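Local coordinates for protein SAS-6 (Leishmania major, PDB 4CKM) that probably builds the centre of the centriolar cartwheel of the basal body by self-association, the part present here being its N-terminal head domain, at residues A[120-123]-A[124-128]. Residues are numbered along the deposited sequence; the frame is centred on the assembly and turned at random.
Sequences RYLV and GMLRD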
loop_
_atom_site.group_PDB
_atom_site.type_symbol
_atom_site.label_atom_id
_atom_site.label_comp_id
_atom_site.label_asym_id
_atom_site.label_seq_id
_atom_site.Cartn_x
_atom_site.Cartn_y
_atom_site.Cartn_z
ATOM N N ARG A 120 -11.388 -16.049 -5.219
ATOM C CA ARG A 120 -10.386 -17.057 -5.582
ATOM C C ARG A 120 -8.945 -16.577 -5.350
ATOM O O ARG A 120 -8.094 -17.319 -4.848
ATOM C CB ARG A 120 -10.554 -17.475 -7.038
ATOM C CG ARG A 120 -11.537 -18.618 -7.249
ATOM C CD ARG A 120 -12.914 -18.179 -7.712
ATOM N NE ARG A 120 -13.915 -19.228 -7.479
ATOM C CZ ARG A 120 -15.217 -19.015 -7.269
ATOM N NH1 ARG A 120 -15.723 -17.781 -7.272
ATOM N NH2 ARG A 120 -16.024 -20.046 -7.043
ATOM N N TYR A 121 -8.688 -15.338 -5.734
ATOM C CA TYR A 121 -7.390 -14.718 -5.569
ATOM C C TYR A 121 -7.065 -14.624 -4.089
ATOM O O TYR A 121 -5.972 -14.952 -3.643
ATOM C CB TYR A 121 -7.397 -13.340 -6.264
ATOM C CG TYR A 121 -6.531 -12.241 -5.659
ATOM C CD1 TYR A 121 -5.139 -12.365 -5.611
ATOM C CD2 TYR A 121 -7.107 -11.038 -5.182
ATOM C CE1 TYR A 121 -4.347 -11.345 -5.086
ATOM C CE2 TYR A 121 -6.324 -10.025 -4.646
ATOM C CZ TYR A 121 -4.946 -10.182 -4.610
ATOM O OH TYR A 121 -4.142 -9.202 -4.105
ATOM N N LEU A 122 -8.044 -14.210 -3.316
ATOM C CA LEU A 122 -7.839 -14.019 -1.910
ATOM C C LEU A 122 -7.521 -15.359 -1.271
ATOM O O LEU A 122 -6.586 -15.482 -0.476
ATOM C CB LEU A 122 -9.100 -13.436 -1.300
ATOM C CG LEU A 122 -8.989 -12.911 0.117
ATOM C CD1 LEU A 122 -7.991 -11.760 0.182
ATOM C CD2 LEU A 122 -10.366 -12.476 0.565
ATOM N N VAL A 123 -8.301 -16.364 -1.638
ATOM C CA VAL A 123 -8.114 -17.709 -1.114
ATOM C C VAL A 123 -6.725 -18.300 -1.460
ATOM O O VAL A 123 -6.099 -18.944 -0.629
ATOM C CB VAL A 123 -9.274 -18.622 -1.573
ATOM C CG1 VAL A 123 -8.963 -20.099 -1.400
ATOM C CG2 VAL A 123 -10.531 -18.264 -0.789
ATOM N N GLY A 124 -6.251 -18.073 -2.676
ATOM C CA GLY A 124 -4.938 -18.542 -3.066
ATOM C C GLY A 124 -3.870 -18.017 -2.119
ATOM O O GLY A 124 -3.044 -18.780 -1.633
ATOM N N MET A 125 -3.919 -16.716 -1.838
ATOM C CA MET A 125 -3.010 -16.103 -0.905
ATOM C C MET A 125 -3.158 -16.666 0.491
ATOM O O MET A 125 -2.164 -16.977 1.147
ATOM C CB MET A 125 -3.235 -14.596 -0.837
ATOM C CG MET A 125 -2.904 -13.863 -2.116
ATOM S SD MET A 125 -2.669 -12.079 -1.882
ATOM C CE MET A 125 -4.298 -11.625 -1.323
ATOM N N LEU A 126 -4.385 -16.768 0.973
ATOM C CA LEU A 126 -4.568 -17.160 2.356
ATOM C C LEU A 126 -4.158 -18.608 2.541
ATOM O O LEU A 126 -3.520 -18.942 3.535
ATOM C CB LEU A 126 -5.998 -16.937 2.823
ATOM C CG LEU A 126 -6.434 -15.479 2.896
ATOM C CD1 LEU A 126 -7.937 -15.351 3.052
ATOM C CD2 LEU A 126 -5.759 -14.778 4.050
ATOM N N ARG A 127 -4.489 -19.449 1.565
ATOM C CA ARG A 127 -4.160 -20.874 1.633
ATOM C C ARG A 127 -2.645 -21.081 1.613
ATOM O O ARG A 127 -2.140 -21.934 2.319
ATOM C CB ARG A 127 -4.867 -21.660 0.512
ATOM C CG ARG A 127 -4.300 -23.042 0.225
ATOM C CD ARG A 127 -5.356 -24.100 -0.090
ATOM N NE ARG A 127 -6.320 -23.694 -1.118
ATOM C CZ ARG A 127 -7.648 -23.730 -0.988
ATOM N NH1 ARG A 127 -8.231 -24.162 0.134
ATOM N NH2 ARG A 127 -8.408 -23.340 -2.001
ATOM N N ASP A 128 -1.923 -20.295 0.827
ATOM C CA ASP A 128 -0.473 -20.407 0.813
ATOM C C ASP A 128 0.156 -19.994 2.141
ATOM O O ASP A 128 1.114 -20.595 2.609
ATOM C CB ASP A 128 0.114 -19.620 -0.351
ATOM C CG ASP A 128 -0.297 -20.201 -1.710
ATOM O OD1 ASP A 128 -0.638 -21.406 -1.776
ATOM O OD2 ASP A 128 -0.289 -19.455 -2.718
#
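Val123 meets Arg127 one turn later in the helix, a worked example of how side chains four residues apart touch along one side of a helix. Val123 CG1, carried towards Arg127 by lying anti to the backbone N (chi1 164°), sits over one face of the guanidinium, 3.3 Å from Arg127 NH2. Met125 takes the same spacing with Tyr121 in a Met-aromatic contact. Here Met125 CE lies 3.6 Å from Tyr121 CZ, and Met125 SD approaches the centroid of the Tyr121 ring obliquely, at 4.5 Å and 47° off the ring normal. A bend at the last torsion of Met125 (chi3 -63°) turns the methyl back, and Met125 CE also touches Leu122 CD1 at 4.0 Å. Leu122 and Leu126 run side by side and point the same way, with Leu122 CG 4.0 Å from Leu126 CD1. Ordinary i+4 backbone bonds unite the two turns, the one from Arg127 N to Val123 O measuring 2.8 Å. Within the SAS-6 head domain, helix 117-130 lies against the sheet: Val123 and Leu126 pack on strands 39-50 and 57-70, while Met125 reaches Tyr136 of strand 136-142. Tyr121 touches Leu111 and stacks with Phe163 of the second subunit, which puts this turn of the helix at the interface between the two subunits, consistent with the head-to-head pairing by which SAS-6 proteins assemble.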